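Local coordinates for uncharacterized protein Ta1441 (Thermoplasma acidophilum, PDB 3GAA) that is of unknown function but belongs to the PAC2 family and may act as a proteasome assembly chaperone, at residues 47-59 with 77-91. Numbering follows the deposited sequence.
Sequences IVETLGMHQVAHL and HPFRIYANNSNTVLV
His-54 and Ala-83 exchange two nearly straight backbone hydrogen bonds, His-54 N to Ala-83 O at 2.9 Å and Ala-83 N to His-54 O at 3.0 Å, opening the antiparallel pairing of strands 54-59 and 79-83. Farther on, Ile-81 O accepts from both Val-56 N (3.0 Å) and Ala-57 N (3.3 Å), the mark of a classic beta bulge, while Ile-81 N returns a bond to Ala-57 O. The rings of His-58 and His-77 form an offset edge-to-face pair, the His-58 edge toward the His-77 face, planes 73° apart. Arg-80 bends at chi3 (-80°), so that NE donates a hydrogen bond to His-77 O, while NH2 forms a salt bridge with Glu-95. Strand 54-60 is the outermost on one side of the mixed sheet within this chain, and an antiparallel strand of a second subunit continues the sheet beyond it; a Schellman motif at Gly-52 leads into it from helix 39-51. With CG anti to its carbonyl carbon (chi1 -64°), Tyr-82 lies between Val-48 CG2, 3.6 Å from its CD2, and Gln-55 CG on the opposite face. An alanine here would remove the ring and is likely to leave a gap between Val-48 and Gln-55. Leu-59 lays CB over the Phe-79 ring, 3.8 Å from the centroid. Met-53 SD meets Val-91 CG2 at 3.5 Å, beside Ile-47 CG1.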
loop_
_atom_site.group_PDB
_atom_site.type_symbol
_atom_site.label_atom_id
_atom_site.label_comp_id
_atom_site.label_asym_id
_atom_site.label_seq_id
_atom_site.Cartn_x
_atom_site.Cartn_y
_atom_site.Cartn_z
ATOM N N ILE A 47 -34.157 26.869 -5.703
ATOM C CA ILE A 47 -33.155 27.845 -6.024
ATOM C C ILE A 47 -32.374 27.370 -7.274
ATOM O O ILE A 47 -32.035 28.161 -8.139
ATOM C CB ILE A 47 -32.264 28.374 -4.776
ATOM C CG1 ILE A 47 -30.841 27.916 -4.898
ATOM C CG2 ILE A 47 -32.766 28.076 -3.312
ATOM C CD1 ILE A 47 -30.024 28.811 -5.860
ATOM N N VAL A 48 -32.139 26.066 -7.382
ATOM C CA VAL A 48 -31.519 25.450 -8.564
ATOM C C VAL A 48 -32.248 25.901 -9.792
ATOM O O VAL A 48 -31.653 26.420 -10.734
ATOM C CB VAL A 48 -31.632 23.906 -8.575
ATOM C CG1 VAL A 48 -31.445 23.377 -9.965
ATOM C CG2 VAL A 48 -30.590 23.243 -7.643
ATOM N N GLU A 49 -33.553 25.730 -9.798
ATOM C CA GLU A 49 -34.331 26.217 -10.919
ATOM C C GLU A 49 -34.251 27.722 -11.069
ATOM O O GLU A 49 -34.067 28.201 -12.166
ATOM C CB GLU A 49 -35.781 25.815 -10.804
ATOM C CG GLU A 49 -36.572 26.089 -12.121
ATOM C CD GLU A 49 -37.005 27.568 -12.290
ATOM O OE1 GLU A 49 -37.114 28.278 -11.239
ATOM O OE2 GLU A 49 -37.219 28.029 -13.461
ATOM N N THR A 50 -34.391 28.483 -9.993
ATOM C CA THR A 50 -34.556 29.919 -10.165
ATOM C C THR A 50 -33.221 30.643 -10.410
ATOM O O THR A 50 -33.198 31.615 -11.077
ATOM C CB THR A 50 -35.550 30.581 -9.130
ATOM O OG1 THR A 50 -34.965 31.729 -8.502
ATOM C CG2 THR A 50 -36.004 29.627 -8.072
ATOM N N LEU A 51 -32.082 30.137 -9.986
ATOM C CA LEU A 51 -30.846 30.769 -10.451
ATOM C C LEU A 51 -30.401 30.150 -11.762
ATOM O O LEU A 51 -29.433 30.588 -12.379
ATOM C CB LEU A 51 -29.731 30.682 -9.420
ATOM C CG LEU A 51 -29.897 31.476 -8.096
ATOM C CD1 LEU A 51 -28.634 31.197 -7.208
ATOM C CD2 LEU A 51 -30.167 32.947 -8.277
ATOM N N GLY A 52 -31.127 29.143 -12.226
ATOM C CA GLY A 52 -30.816 28.548 -13.530
ATOM C C GLY A 52 -29.464 27.895 -13.459
ATOM O O GLY A 52 -28.648 28.072 -14.321
ATOM N N MET A 53 -29.238 27.166 -12.379
ATOM C CA MET A 53 -27.959 26.608 -12.101
ATOM C C MET A 53 -27.875 25.372 -12.995
ATOM O O MET A 53 -28.893 24.917 -13.530
ATOM C CB MET A 53 -27.886 26.207 -10.633
ATOM C CG MET A 53 -28.033 27.336 -9.649
ATOM S SD MET A 53 -28.001 26.771 -7.958
ATOM C CE MET A 53 -26.296 27.069 -7.588
ATOM N N HIS A 54 -26.668 24.819 -13.092
ATOM C CA HIS A 54 -26.336 23.736 -13.980
ATOM C C HIS A 54 -25.675 22.638 -13.155
ATOM O O HIS A 54 -25.058 22.893 -12.102
ATOM C CB HIS A 54 -25.410 24.246 -15.133
ATOM C CG HIS A 54 -24.042 24.692 -14.690
ATOM N ND1 HIS A 54 -23.713 26.020 -14.501
ATOM C CD2 HIS A 54 -22.921 23.985 -14.382
ATOM C CE1 HIS A 54 -22.452 26.117 -14.097
ATOM N NE2 HIS A 54 -21.943 24.899 -14.029
ATOM N N GLN A 55 -25.803 21.393 -13.615
ATOM C CA GLN A 55 -25.240 20.290 -12.844
ATOM C C GLN A 55 -23.705 20.254 -12.924
ATOM O O GLN A 55 -23.147 20.516 -13.941
ATOM C CB GLN A 55 -25.855 18.966 -13.267
ATOM C CG GLN A 55 -25.953 18.051 -12.061
ATOM C CD GLN A 55 -26.254 16.616 -12.377
ATOM O OE1 GLN A 55 -27.066 16.298 -13.248
ATOM N NE2 GLN A 55 -25.632 15.729 -11.617
ATOM N N VAL A 56 -23.043 19.910 -11.848
ATOM C CA VAL A 56 -21.627 20.042 -11.746
ATOM C C VAL A 56 -20.950 18.811 -11.124
ATOM O O VAL A 56 -19.784 18.571 -11.322
ATOM C CB VAL A 56 -21.402 21.269 -10.874
ATOM C CG1 VAL A 56 -20.557 20.969 -9.648
ATOM C CG2 VAL A 56 -20.877 22.387 -11.684
ATOM N N ALA A 57 -21.676 18.030 -10.349
ATOM C CA ALA A 57 -21.085 16.908 -9.616
ATOM C C ALA A 57 -22.182 15.972 -9.102
ATOM O O ALA A 57 -23.329 16.370 -8.934
ATOM C CB ALA A 57 -20.245 17.433 -8.458
ATOM N N HIS A 58 -21.839 14.707 -8.908
ATOM C CA HIS A 58 -22.705 13.775 -8.163
ATOM C C HIS A 58 -21.888 13.329 -6.979
ATOM O O HIS A 58 -20.677 13.297 -7.083
ATOM C CB HIS A 58 -23.033 12.521 -8.958
ATOM C CG HIS A 58 -23.878 12.748 -10.159
ATOM N ND1 HIS A 58 -25.249 12.610 -10.136
ATOM C CD2 HIS A 58 -23.550 13.049 -11.436
ATOM C CE1 HIS A 58 -25.736 12.852 -11.339
ATOM N NE2 HIS A 58 -24.726 13.111 -12.151
ATOM N N LEU A 59 -22.563 12.974 -5.884
ATOM C CA LEU A 59 -21.938 12.344 -4.731
ATOM C C LEU A 59 -22.315 10.862 -4.785
ATOM O O LEU A 59 -23.468 10.468 -4.638
ATOM C CB LEU A 59 -22.360 13.023 -3.435
ATOM C CG LEU A 59 -21.554 12.700 -2.174
ATOM C CD1 LEU A 59 -21.644 13.825 -1.158
ATOM C CD2 LEU A 59 -22.036 11.440 -1.490
ATOM N N HIS A 77 -30.174 10.837 -10.694
ATOM C CA HIS A 77 -29.552 10.338 -9.511
ATOM C C HIS A 77 -29.993 11.194 -8.305
ATOM O O HIS A 77 -30.107 12.419 -8.400
ATOM C CB HIS A 77 -28.048 10.414 -9.755
ATOM C CG HIS A 77 -27.221 9.788 -8.696
ATOM N ND1 HIS A 77 -26.961 10.411 -7.495
ATOM C CD2 HIS A 77 -26.553 8.615 -8.671
ATOM C CE1 HIS A 77 -26.166 9.645 -6.772
ATOM N NE2 HIS A 77 -25.893 8.555 -7.469
ATOM N N PRO A 78 -30.215 10.558 -7.160
ATOM C CA PRO A 78 -30.697 11.197 -5.927
ATOM C C PRO A 78 -29.845 12.280 -5.269
ATOM O O PRO A 78 -30.396 13.084 -4.556
ATOM C CB PRO A 78 -30.761 10.029 -4.951
ATOM C CG PRO A 78 -29.754 9.093 -5.448
ATOM C CD PRO A 78 -29.942 9.135 -6.932
ATOM N N PHE A 79 -28.522 12.271 -5.438
ATOM C CA PHE A 79 -27.624 13.262 -4.808
ATOM C C PHE A 79 -26.804 14.011 -5.877
ATOM O O PHE A 79 -25.885 13.427 -6.473
ATOM C CB PHE A 79 -26.687 12.555 -3.831
ATOM C CG PHE A 79 -26.115 13.446 -2.729
ATOM C CD1 PHE A 79 -25.591 14.675 -2.988
ATOM C CD2 PHE A 79 -26.042 12.987 -1.436
ATOM C CE1 PHE A 79 -25.048 15.441 -1.986
ATOM C CE2 PHE A 79 -25.508 13.751 -0.443
ATOM C CZ PHE A 79 -25.026 14.971 -0.708
ATOM N N ARG A 80 -27.106 15.313 -6.039
ATOM C CA ARG A 80 -26.610 16.170 -7.124
ATOM C C ARG A 80 -26.103 17.484 -6.570
ATOM O O ARG A 80 -26.626 17.965 -5.609
ATOM C CB ARG A 80 -27.720 16.450 -8.118
ATOM C CG ARG A 80 -28.015 15.246 -8.967
ATOM C CD ARG A 80 -29.253 15.346 -9.892
ATOM N NE ARG A 80 -30.430 15.091 -9.080
ATOM C CZ ARG A 80 -31.191 16.040 -8.556
ATOM N NH1 ARG A 80 -30.927 17.314 -8.815
ATOM N NH2 ARG A 80 -32.217 15.715 -7.785
ATOM N N ILE A 81 -25.079 18.053 -7.203
ATOM C CA ILE A 81 -24.521 19.318 -6.810
ATOM C C ILE A 81 -24.523 20.233 -7.999
ATOM O O ILE A 81 -24.082 19.855 -9.052
ATOM C CB ILE A 81 -23.104 19.161 -6.257
ATOM C CG1 ILE A 81 -23.130 18.109 -5.126
ATOM C CG2 ILE A 81 -22.550 20.525 -5.822
ATOM C CD1 ILE A 81 -21.832 17.906 -4.494
ATOM N N TYR A 82 -25.025 21.443 -7.809
ATOM C CA TYR A 82 -25.145 22.397 -8.877
ATOM C C TYR A 82 -24.364 23.641 -8.593
ATOM O O TYR A 82 -24.129 23.965 -7.443
ATOM C CB TYR A 82 -26.583 22.833 -9.020
ATOM C CG TYR A 82 -27.516 21.741 -9.421
ATOM C CD1 TYR A 82 -27.921 21.603 -10.770
ATOM C CD2 TYR A 82 -28.065 20.876 -8.469
ATOM C CE1 TYR A 82 -28.822 20.614 -11.169
ATOM C CE2 TYR A 82 -28.982 19.874 -8.862
ATOM C CZ TYR A 82 -29.345 19.775 -10.220
ATOM O OH TYR A 82 -30.205 18.813 -10.638
ATOM N N ALA A 83 -24.036 24.344 -9.665
ATOM C CA ALA A 83 -23.351 25.614 -9.661
ATOM C C ALA A 83 -24.175 26.595 -10.456
ATOM O O ALA A 83 -24.806 26.255 -11.442
ATOM C CB ALA A 83 -22.043 25.468 -10.328
ATOM N N ASN A 84 -24.155 27.837 -10.028
ATOM C CA ASN A 84 -24.596 28.928 -10.867
ATOM C C ASN A 84 -23.498 29.301 -11.871
ATOM O O ASN A 84 -22.440 28.672 -11.984
ATOM C CB ASN A 84 -25.043 30.135 -10.021
ATOM C CG ASN A 84 -23.900 30.889 -9.413
ATOM O OD1 ASN A 84 -23.993 32.076 -9.183
ATOM N ND2 ASN A 84 -22.819 30.211 -9.144
ATOM N N ASN A 85 -23.765 30.337 -12.631
ATOM C CA ASN A 85 -22.957 30.589 -13.787
ATOM C C ASN A 85 -21.585 31.156 -13.470
ATOM O O ASN A 85 -20.617 30.830 -14.115
ATOM C CB ASN A 85 -23.702 31.531 -14.703
ATOM C CG ASN A 85 -23.488 31.186 -16.133
ATOM O OD1 ASN A 85 -24.417 30.744 -16.797
ATOM N ND2 ASN A 85 -22.244 31.313 -16.605
ATOM N N SER A 86 -21.515 32.016 -12.470
ATOM C CA SER A 86 -20.256 32.575 -12.010
ATOM C C SER A 86 -19.544 31.634 -11.103
ATOM O O SER A 86 -18.470 31.946 -10.647
ATOM C CB SER A 86 -20.570 33.809 -11.234
ATOM O OG SER A 86 -21.904 34.155 -11.563
ATOM N N ASN A 87 -20.135 30.493 -10.805
ATOM C CA ASN A 87 -19.563 29.581 -9.825
ATOM C C ASN A 87 -19.275 30.275 -8.475
ATOM O O ASN A 87 -18.248 30.086 -7.852
ATOM C CB ASN A 87 -18.367 28.860 -10.433
ATOM C CG ASN A 87 -18.759 27.996 -11.628
ATOM O OD1 ASN A 87 -18.879 26.784 -11.517
ATOM N ND2 ASN A 87 -19.005 28.630 -12.776
ATOM N N THR A 88 -20.259 31.067 -8.050
ATOM C CA THR A 88 -20.311 31.716 -6.747
ATOM C C THR A 88 -21.380 31.162 -5.802
ATOM O O THR A 88 -21.401 31.525 -4.640
ATOM C CB THR A 88 -20.616 33.206 -6.905
ATOM O OG1 THR A 88 -21.518 33.364 -8.003
ATOM C CG2 THR A 88 -19.349 34.000 -7.175
ATOM N N VAL A 89 -22.268 30.296 -6.269
ATOM C CA VAL A 89 -23.246 29.677 -5.378
ATOM C C VAL A 89 -23.357 28.229 -5.818
ATOM O O VAL A 89 -23.602 27.943 -6.996
ATOM C CB VAL A 89 -24.665 30.326 -5.500
ATOM C CG1 VAL A 89 -25.656 29.617 -4.588
ATOM C CG2 VAL A 89 -24.648 31.833 -5.244
ATOM N N LEU A 90 -23.167 27.318 -4.883
ATOM C CA LEU A 90 -23.418 25.957 -5.187
ATOM C C LEU A 90 -24.662 25.531 -4.427
ATOM O O LEU A 90 -25.018 26.109 -3.378
ATOM C CB LEU A 90 -22.227 25.091 -4.787
ATOM C CG LEU A 90 -20.844 25.396 -5.385
ATOM C CD1 LEU A 90 -19.894 24.352 -4.915
ATOM C CD2 LEU A 90 -20.825 25.413 -6.871
ATOM N N VAL A 91 -25.330 24.517 -4.954
ATOM C CA VAL A 91 -26.375 23.840 -4.198
ATOM C C VAL A 91 -26.111 22.335 -4.171
ATOM O O VAL A 91 -25.805 21.727 -5.179
ATOM C CB VAL A 91 -27.792 24.079 -4.744
ATOM C CG1 VAL A 91 -28.752 23.072 -4.065
ATOM C CG2 VAL A 91 -28.206 25.622 -4.611
#